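Local atomic coordinates of hypothetical protein (Aquifex aeolicus, PDB entry 2HEK), a protein that is of unknown function but binds zinc and GDP at separate sites and, as an HD-domain protein, may act as a dGTPase. Residues Leu20-Ser25 with Thr116-Ile121; Thr109-Lys114 with Thr247-Phe252; Glu193-Val198 with Asn324-Ser329. All coordinates share one frame; numbering follows the deposited sequence.

Contact 1 of 3, residues Leu20-Ser25 with Thr116-Ile121; sequences LRLIDS and TEIYEI. With GDP (guanosine-5'-diphosphate), chain H.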
# COMPACT_ATOMS: atom_id res chain seq x y z
N LEU A 20 -17.53 0.98 -25.03
CA LEU A 20 -16.42 1.18 -25.98
C LEU A 20 -16.77 2.08 -27.15
O LEU A 20 -15.96 2.94 -27.56
CB LEU A 20 -15.94 -0.16 -26.53
CG LEU A 20 -14.64 -0.14 -27.34
CD1 LEU A 20 -13.45 0.13 -26.43
CD2 LEU A 20 -14.45 -1.45 -28.09
N ARG A 21 -17.98 1.91 -27.69
CA ARG A 21 -18.43 2.73 -28.83
C ARG A 21 -18.49 4.18 -28.41
O ARG A 21 -18.06 5.11 -29.16
CB ARG A 21 -19.81 2.24 -29.30
CG ARG A 21 -19.81 0.90 -30.07
CD ARG A 21 -21.22 0.58 -30.69
NE ARG A 21 -21.83 -0.65 -30.15
CZ ARG A 21 -23.01 -0.72 -29.53
NH1 ARG A 21 -23.75 0.38 -29.38
NH2 ARG A 21 -23.44 -1.89 -29.07
N LEU A 22 -18.96 4.40 -27.18
CA LEU A 22 -19.00 5.76 -26.62
C LEU A 22 -17.61 6.29 -26.33
O LEU A 22 -17.29 7.45 -26.64
CB LEU A 22 -19.87 5.76 -25.35
CG LEU A 22 -21.38 5.50 -25.59
CD1 LEU A 22 -22.04 5.07 -24.28
CD2 LEU A 22 -22.06 6.76 -26.17
N ILE A 23 -16.76 5.46 -25.73
CA ILE A 23 -15.37 5.88 -25.45
C ILE A 23 -14.62 6.31 -26.72
O ILE A 23 -13.88 7.31 -26.72
CB ILE A 23 -14.62 4.77 -24.73
CG1 ILE A 23 -15.18 4.68 -23.31
CG2 ILE A 23 -13.12 5.03 -24.71
CD1 ILE A 23 -14.87 3.38 -22.65
N ASP A 24 -14.83 5.58 -27.80
CA ASP A 24 -14.17 5.88 -29.06
C ASP A 24 -14.69 7.13 -29.79
O ASP A 24 -14.06 7.60 -30.74
CB ASP A 24 -14.16 4.63 -29.95
CG ASP A 24 -13.29 3.51 -29.37
OD1 ASP A 24 -12.23 3.82 -28.77
OD2 ASP A 24 -13.66 2.32 -29.47
N SER A 25 -15.80 7.70 -29.36
CA SER A 25 -16.33 8.91 -30.06
C SER A 25 -15.51 10.14 -29.76
O SER A 25 -14.86 10.21 -28.70
CB SER A 25 -17.79 9.14 -29.69
OG SER A 25 -17.89 9.57 -28.35
N THR A 116 -24.51 15.38 -30.85
CA THR A 116 -23.32 14.79 -31.48
C THR A 116 -23.58 13.32 -31.79
O THR A 116 -24.67 12.81 -31.50
CB THR A 116 -22.08 14.89 -30.55
OG1 THR A 116 -22.30 14.10 -29.38
CG2 THR A 116 -21.79 16.36 -30.14
N GLU A 117 -22.58 12.61 -32.33
CA GLU A 117 -22.67 11.16 -32.57
C GLU A 117 -23.06 10.36 -31.33
O GLU A 117 -23.53 9.24 -31.46
CB GLU A 117 -21.37 10.60 -33.18
CG GLU A 117 -20.08 10.96 -32.41
CD GLU A 117 -18.79 10.29 -32.96
OE1 GLU A 117 -18.86 9.12 -33.43
OE2 GLU A 117 -17.70 10.95 -32.92
N ILE A 118 -22.83 10.90 -30.12
CA ILE A 118 -23.25 10.19 -28.89
C ILE A 118 -24.71 9.74 -29.00
O ILE A 118 -25.04 8.61 -28.68
CB ILE A 118 -23.04 11.05 -27.60
CG1 ILE A 118 -21.56 11.39 -27.40
CG2 ILE A 118 -23.63 10.37 -26.36
CD1 ILE A 118 -20.69 10.20 -27.18
N TYR A 119 -25.60 10.62 -29.46
CA TYR A 119 -27.02 10.23 -29.53
C TYR A 119 -27.25 8.97 -30.39
O TYR A 119 -27.91 7.98 -29.96
CB TYR A 119 -27.87 11.41 -30.07
CG TYR A 119 -29.34 11.14 -29.80
CD1 TYR A 119 -29.87 11.26 -28.51
CD2 TYR A 119 -30.18 10.73 -30.83
CE1 TYR A 119 -31.22 11.00 -28.24
CE2 TYR A 119 -31.55 10.47 -30.59
CZ TYR A 119 -32.05 10.60 -29.29
OH TYR A 119 -33.35 10.32 -29.02
N GLU A 120 -26.70 8.99 -31.61
CA GLU A 120 -26.83 7.84 -32.52
C GLU A 120 -26.25 6.59 -31.90
O GLU A 120 -26.80 5.48 -32.03
CB GLU A 120 -26.12 8.15 -33.84
CG GLU A 120 -27.00 8.87 -34.85
CD GLU A 120 -27.22 10.34 -34.52
OE1 GLU A 120 -28.26 10.88 -34.97
OE2 GLU A 120 -26.37 10.98 -33.83
N ILE A 121 -25.14 6.76 -31.20
CA ILE A 121 -24.53 5.60 -30.55
C ILE A 121 -25.48 5.03 -29.50
O ILE A 121 -25.75 3.81 -29.48
CB ILE A 121 -23.12 5.96 -29.94
CG1 ILE A 121 -22.13 6.29 -31.06
CG2 ILE A 121 -22.63 4.78 -29.08
CD1 ILE A 121 -20.85 7.09 -30.62
PB GDP H . -6.03 -4.16 -29.97
O1B GDP H . -4.72 -4.65 -29.38
O2B GDP H . -6.49 -5.15 -31.03
O3B GDP H . -7.09 -4.10 -28.88
O3A GDP H . -5.82 -2.70 -30.65
PA GDP H . -6.23 -1.31 -29.92
O1A GDP H . -7.71 -1.28 -29.58
O2A GDP H . -5.87 -0.09 -30.75
O5' GDP H . -5.33 -1.36 -28.58
C5' GDP H . -5.40 -0.34 -27.59
C4' GDP H . -5.59 -1.02 -26.24
O4' GDP H . -5.33 -0.04 -25.24
C3' GDP H . -7.02 -1.52 -26.03
O3' GDP H . -7.09 -2.96 -25.99
C2' GDP H . -7.46 -0.91 -24.71
O2' GDP H . -7.38 -1.88 -23.67
C1' GDP H . -6.47 0.21 -24.42
N9 GDP H . -7.02 1.58 -24.71
C8 GDP H . -6.63 2.71 -24.09
N7 GDP H . -7.29 3.81 -24.54
C5 GDP H . -8.15 3.39 -25.49
C6 GDP H . -9.16 4.01 -26.38
O6 GDP H . -9.36 5.23 -26.36
N1 GDP H . -9.84 3.22 -27.22
C2 GDP H . -9.64 1.88 -27.30
N2 GDP H . -10.37 1.15 -28.17
N3 GDP H . -8.73 1.24 -26.52
C4 GDP H . -7.97 1.92 -25.61

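Contact 2 of 3, residues Thr109-Lys114 with Thr247-Phe252; sequences TERVIK and TDINNF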
# COMPACT_ATOMS: atom_id res chain seq x y z
N THR A 109 -23.76 19.08 -20.95
CA THR A 109 -23.75 17.60 -20.97
C THR A 109 -24.92 17.07 -21.77
O THR A 109 -24.76 16.14 -22.54
CB THR A 109 -23.76 16.98 -19.56
OG1 THR A 109 -22.55 17.35 -18.89
CG2 THR A 109 -23.83 15.47 -19.63
N GLU A 110 -26.11 17.66 -21.56
CA GLU A 110 -27.29 17.29 -22.32
C GLU A 110 -27.08 17.63 -23.79
O GLU A 110 -27.39 16.80 -24.63
CB GLU A 110 -28.60 17.94 -21.78
CG GLU A 110 -29.85 17.60 -22.66
CD GLU A 110 -31.17 18.11 -22.03
OE1 GLU A 110 -31.09 18.84 -21.04
OE2 GLU A 110 -32.28 17.79 -22.51
N ARG A 111 -26.53 18.80 -24.10
CA ARG A 111 -26.29 19.19 -25.48
C ARG A 111 -25.34 18.26 -26.22
O ARG A 111 -25.59 17.90 -27.37
CB ARG A 111 -25.74 20.63 -25.51
CG ARG A 111 -26.75 21.68 -25.08
CD ARG A 111 -26.35 23.07 -25.55
NE ARG A 111 -26.21 23.12 -27.01
CZ ARG A 111 -25.58 24.09 -27.66
NH1 ARG A 111 -25.04 25.09 -26.98
NH2 ARG A 111 -25.50 24.05 -28.98
N VAL A 112 -24.25 17.86 -25.56
CA VAL A 112 -23.26 16.97 -26.17
C VAL A 112 -23.89 15.57 -26.44
O VAL A 112 -23.68 14.97 -27.49
CB VAL A 112 -21.94 16.89 -25.35
CG1 VAL A 112 -21.02 15.81 -25.89
CG2 VAL A 112 -21.23 18.23 -25.35
N ILE A 113 -24.68 15.08 -25.48
CA ILE A 113 -25.36 13.79 -25.67
C ILE A 113 -26.36 13.84 -26.83
O ILE A 113 -26.48 12.86 -27.57
CB ILE A 113 -26.07 13.38 -24.38
CG1 ILE A 113 -25.06 12.97 -23.31
CG2 ILE A 113 -27.04 12.23 -24.64
CD1 ILE A 113 -25.62 13.01 -21.90
N LYS A 114 -27.08 14.95 -26.99
CA LYS A 114 -28.17 15.02 -27.97
C LYS A 114 -27.75 15.52 -29.35
O LYS A 114 -28.36 15.12 -30.35
CB LYS A 114 -29.30 15.87 -27.41
CG LYS A 114 -30.11 15.11 -26.33
CD LYS A 114 -31.21 15.99 -25.75
CE LYS A 114 -32.13 15.18 -24.84
NZ LYS A 114 -33.22 16.03 -24.22
N THR A 247 -24.04 28.40 -29.99
CA THR A 247 -25.14 27.77 -30.73
C THR A 247 -24.64 26.56 -31.53
O THR A 247 -25.32 25.54 -31.59
CB THR A 247 -25.96 28.77 -31.63
OG1 THR A 247 -25.12 29.41 -32.59
CG2 THR A 247 -26.66 29.83 -30.76
N ASP A 248 -23.45 26.66 -32.12
CA ASP A 248 -22.77 25.50 -32.70
C ASP A 248 -21.98 24.74 -31.60
O ASP A 248 -21.07 25.31 -30.99
CB ASP A 248 -21.82 25.92 -33.82
CG ASP A 248 -21.27 24.74 -34.61
OD1 ASP A 248 -21.73 23.59 -34.40
OD2 ASP A 248 -20.37 24.95 -35.46
N ILE A 249 -22.36 23.48 -31.35
CA ILE A 249 -21.77 22.66 -30.27
C ILE A 249 -20.28 22.38 -30.47
O ILE A 249 -19.56 22.12 -29.50
CB ILE A 249 -22.57 21.32 -30.05
CG1 ILE A 249 -22.20 20.64 -28.71
CG2 ILE A 249 -22.39 20.36 -31.22
CD1 ILE A 249 -22.70 21.35 -27.51
N ASN A 250 -19.82 22.46 -31.72
CA ASN A 250 -18.41 22.29 -32.04
C ASN A 250 -17.52 23.37 -31.44
O ASN A 250 -16.33 23.13 -31.21
CB ASN A 250 -18.20 22.20 -33.55
CG ASN A 250 -18.79 20.95 -34.14
OD1 ASN A 250 -18.83 19.89 -33.50
ND2 ASN A 250 -19.27 21.07 -35.38
N ASN A 251 -18.09 24.54 -31.17
CA ASN A 251 -17.34 25.61 -30.51
C ASN A 251 -17.15 25.33 -29.03
O ASN A 251 -16.24 25.86 -28.40
CB ASN A 251 -18.01 26.97 -30.71
CG ASN A 251 -17.80 27.54 -32.10
OD1 ASN A 251 -16.73 27.37 -32.70
ND2 ASN A 251 -18.81 28.22 -32.62
N PHE A 252 -18.04 24.52 -28.46
CA PHE A 252 -17.80 24.02 -27.11
C PHE A 252 -16.77 22.89 -27.19
O PHE A 252 -15.78 22.93 -26.48
CB PHE A 252 -19.08 23.54 -26.44
CG PHE A 252 -18.82 22.75 -25.19
CD1 PHE A 252 -18.51 23.39 -24.00
CD2 PHE A 252 -18.82 21.37 -25.23
CE1 PHE A 252 -18.23 22.67 -22.85
CE2 PHE A 252 -18.53 20.63 -24.09
CZ PHE A 252 -18.24 21.28 -22.90

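Contact 3 of 3, residues Glu193-Val198 with Asn324-Ser329; sequences ENKVVV and NIYVLS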
# COMPACT_ATOMS: atom_id res chain seq x y z
N GLU A 193 -36.52 2.36 1.27
CA GLU A 193 -37.50 3.42 0.97
C GLU A 193 -37.02 4.19 -0.26
O GLU A 193 -37.07 5.42 -0.31
CB GLU A 193 -37.65 4.38 2.16
CG GLU A 193 -38.50 3.88 3.34
CD GLU A 193 -38.44 4.84 4.53
OE1 GLU A 193 -38.14 6.05 4.30
OE2 GLU A 193 -38.69 4.40 5.68
N ASN A 194 -36.52 3.45 -1.24
CA ASN A 194 -36.00 4.03 -2.47
C ASN A 194 -34.83 5.04 -2.34
O ASN A 194 -34.60 5.85 -3.25
CB ASN A 194 -37.16 4.65 -3.28
CG ASN A 194 -36.91 4.59 -4.75
OD1 ASN A 194 -36.73 5.63 -5.38
ND2 ASN A 194 -36.87 3.38 -5.31
N LYS A 195 -34.11 5.00 -1.23
CA LYS A 195 -32.89 5.80 -1.07
C LYS A 195 -31.69 4.88 -0.99
O LYS A 195 -31.82 3.73 -0.54
CB LYS A 195 -32.93 6.64 0.20
CG LYS A 195 -34.03 7.68 0.29
CD LYS A 195 -34.14 8.19 1.73
CE LYS A 195 -35.60 8.42 2.15
NZ LYS A 195 -36.29 9.50 1.36
N VAL A 196 -30.52 5.38 -1.41
CA VAL A 196 -29.24 4.73 -1.10
C VAL A 196 -28.88 5.11 0.34
O VAL A 196 -28.77 6.29 0.67
CB VAL A 196 -28.09 5.17 -2.07
CG1 VAL A 196 -26.75 4.48 -1.68
CG2 VAL A 196 -28.45 4.84 -3.52
N VAL A 197 -28.76 4.12 1.21
CA VAL A 197 -28.46 4.40 2.63
C VAL A 197 -27.25 3.57 3.04
O VAL A 197 -26.84 2.70 2.28
CB VAL A 197 -29.70 4.07 3.56
CG1 VAL A 197 -30.94 4.85 3.13
CG2 VAL A 197 -30.02 2.59 3.56
N VAL A 198 -26.72 3.77 4.25
CA VAL A 198 -25.61 2.94 4.73
C VAL A 198 -26.12 2.02 5.84
O VAL A 198 -26.76 2.49 6.77
CB VAL A 198 -24.44 3.82 5.29
CG1 VAL A 198 -23.18 2.95 5.64
CG2 VAL A 198 -24.05 4.93 4.30
N ASN A 324 -27.91 15.08 5.73
CA ASN A 324 -28.88 14.38 4.89
C ASN A 324 -28.43 12.98 4.44
O ASN A 324 -28.67 12.58 3.30
CB ASN A 324 -29.16 15.19 3.62
CG ASN A 324 -29.73 16.56 3.91
OD1 ASN A 324 -30.56 16.72 4.81
ND2 ASN A 324 -29.29 17.56 3.16
N ILE A 325 -27.78 12.25 5.34
CA ILE A 325 -27.38 10.88 5.06
C ILE A 325 -28.04 9.91 6.03
O ILE A 325 -27.99 10.11 7.23
CB ILE A 325 -25.82 10.66 5.11
CG1 ILE A 325 -25.11 11.57 4.08
CG2 ILE A 325 -25.52 9.16 4.86
CD1 ILE A 325 -23.55 11.55 4.19
N TYR A 326 -28.62 8.84 5.48
CA TYR A 326 -29.31 7.84 6.28
C TYR A 326 -28.53 6.57 6.52
O TYR A 326 -27.79 6.08 5.66
CB TYR A 326 -30.65 7.49 5.64
CG TYR A 326 -31.61 8.65 5.63
CD1 TYR A 326 -31.80 9.40 4.48
CD2 TYR A 326 -32.32 8.99 6.77
CE1 TYR A 326 -32.67 10.46 4.46
CE2 TYR A 326 -33.21 10.05 6.76
CZ TYR A 326 -33.37 10.78 5.61
OH TYR A 326 -34.26 11.84 5.60
N VAL A 327 -28.70 6.05 7.73
CA VAL A 327 -28.08 4.84 8.16
C VAL A 327 -29.21 3.92 8.59
O VAL A 327 -30.07 4.33 9.36
CB VAL A 327 -27.12 5.10 9.35
CG1 VAL A 327 -26.65 3.79 9.94
CG2 VAL A 327 -25.89 5.96 8.87
N LEU A 328 -29.21 2.69 8.09
CA LEU A 328 -30.21 1.70 8.47
C LEU A 328 -29.77 0.97 9.71
O LEU A 328 -28.80 0.21 9.69
CB LEU A 328 -30.49 0.72 7.33
CG LEU A 328 -31.57 -0.35 7.55
CD1 LEU A 328 -32.98 0.25 7.60
CD2 LEU A 328 -31.49 -1.37 6.47
N SER A 329 -30.50 1.22 10.80
CA SER A 329 -30.24 0.60 12.10
C SER A 329 -31.15 -0.61 12.31
O SER A 329 -32.02 -0.89 11.49
CB SER A 329 -30.50 1.62 13.20
OG SER A 329 -30.34 1.01 14.48
O HOH W 1 -28.74 8.26 2.64

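Contact 1 of 3, residues Leu20-Ser25 with Thr116-Ile121
Leu-22 packs against Ile-118 and Ile-121, with Ser-25 beside them, in a helix-to-helix contact at the edge of the chain, where helix 17-23 meets the start of helix 117-123. Leu-22 puts its CD2 branch against CG2 of Ile-121 at 3.6 Å, the two side chains sliding past each other in opposite directions, while Ile-118 crosses the same leucine at about a right angle and brings CD1 to within 3.8 Å of Leu-22 CD2. CD1 of Ile-121 touches both the backbone O of Arg-21 and CB of Ser-25. Helix 117-123 belongs to the HD domain, and Thr-116 is its N-cap, with OG1 accepting a weak bond from the N of Ile-118. Ser-25, the N-cap of helix 26-29, turns OG back (chi1 70°) to Leu-22 O at 2.8 Å, a carbonyl that also accepts from Ser-25 N. The carboxylate of Glu-117 lies beside Ser-25 CB and accepts from the N of Phe-26. Asp-24 faces the GDP pocket instead: OD1 accepts from N1 of the guanine at 2.9 Å (158°) and, weakly, from N2 at 3.3 Å. An alanine in place of Asp-24 removes this acceptor and is likely to leave the N1 and N2 edge of the base without its mate. Arg-21 lays CB on Ile-121 CG2 and carries its guanidinium to Asp-125.

Contact 2 of 3, residues Thr109-Lys114 with Thr247-Phe252
Helix 108-115 of the HD domain is met here by the turn leading into the short helix 250-253 of the HD-associated region, in a buried contact held by Arg-111, Val-112, Ile-249 and Phe-252. The junction joins parts of the fold far apart in sequence and mixes apolar packing with the guanidinium of Arg-111. With CG1 of Ile-249 anti to the backbone N (chi1 -166°), its CD1 reaches Arg-111 CB at 3.7 Å and lies 3.9 Å above the guanidinium plane, over its centre. Arginine and isoleucine slide past each other in opposite directions, so the methyl covers one face of the charged group while its nitrogens bond outward. A bend at chi3 (58°) turns the arginine chain so that NH2 meets the backbone O of Thr-247 at 3.0 Å, with that oxygen at the guanidinium edge; the N-H is poorly aimed, at 129°, and the bond is weak. Firmer partners lie beside it: NH1 bonds to the backbone O of Phe-246 and pairs with Glu-102, and NH2 pairs with Glu-115. Two carboxylates and two carbonyls thus surround the buried guanidinium, and they would be expected to balance its charge and limit its rotation. The turn carries its own cap, for the side chain of Asp-248 accepts weakly from the N of Asn-250. Phe-252 also stacks on Phe-108, so its ring is packed by residues of the same helix as Val-112. The side chains of Val-112 and Phe-252 cross at about a right angle, with Val-112 CG2 3.8 Å from Phe-252 CE2.

Contact 3 of 3, residues Glu193-Val198 with Asn324-Ser329
Tyr-326 can be followed outward from CB, which packs 3.7 Å from CG1 of Val-197. Its CG is anti to the carbonyl carbon (chi1 -65°), and the ring then passes the side chain of Lys-195. CD1 and CE1 of the ring each lie 3.8 Å from Lys-195 CD, so an aliphatic methylene of the lysine, and not its amine, does the touching; the two side chains cross obliquely. Bends at chi3 and chi4 shape the lysine chain on either side of that methylene. At the tip, OH of Tyr-326 makes a weak hydrogen bond with the NZ of Lys-335, on the neighbouring strand 332-335. The two backbones form a parallel pair in the middle of a four-stranded mixed sheet, in which hairpin partners 189-192 and 332-335 flank strands 195-199 and 326-329 on the outside. The bridge is between Val-198 and Val-327: Val-198 N donates to Tyr-326 O at 2.9 Å, nearly straight at 170°, and Leu-328 N donates to Val-198 O at 2.8 Å. The same Val-198 O takes a CA-H contact from Val-327. This single bridge joins segments whose strand axes make an angle of 65°, consistent with so short a pairing. Toward Lys-195 the strands part, and a water spans the gap, donating to Val-196 O and accepting from Tyr-326 N. Val-197 packs beside the bridge, its CB lying 3.5 Å from Tyr-326 O and its CG2 approaching CB of Leu-328. Tyr-192 and Leu-333, from the two outer strands, pack against this side. On the other face, Val-198 and Val-327 are buried, with Phe-158 lying against Val-198.

Overall arrangement
Contacts 1 and 2 are neighbours, their centres 13 Å apart, and are joined through consecutive helices 108-115 and 117-123: CB of Tyr-119 lies 3.2 Å from the backbone O of Ile-113. Together they link the GDP pocket that holds Asp-24, through the HD domain, to the HD-associated region. The zinc is held by His-54, Asp-85 and Asp-161, and the side chain of Phe-252 in contact 2 is about 13 Å from the metal. Contact 3 stands apart, its centre about 35 Å from that of contact 1 and 36 Å from that of contact 2. It belongs to a separate small sheet, away from the zinc and nucleotide sites.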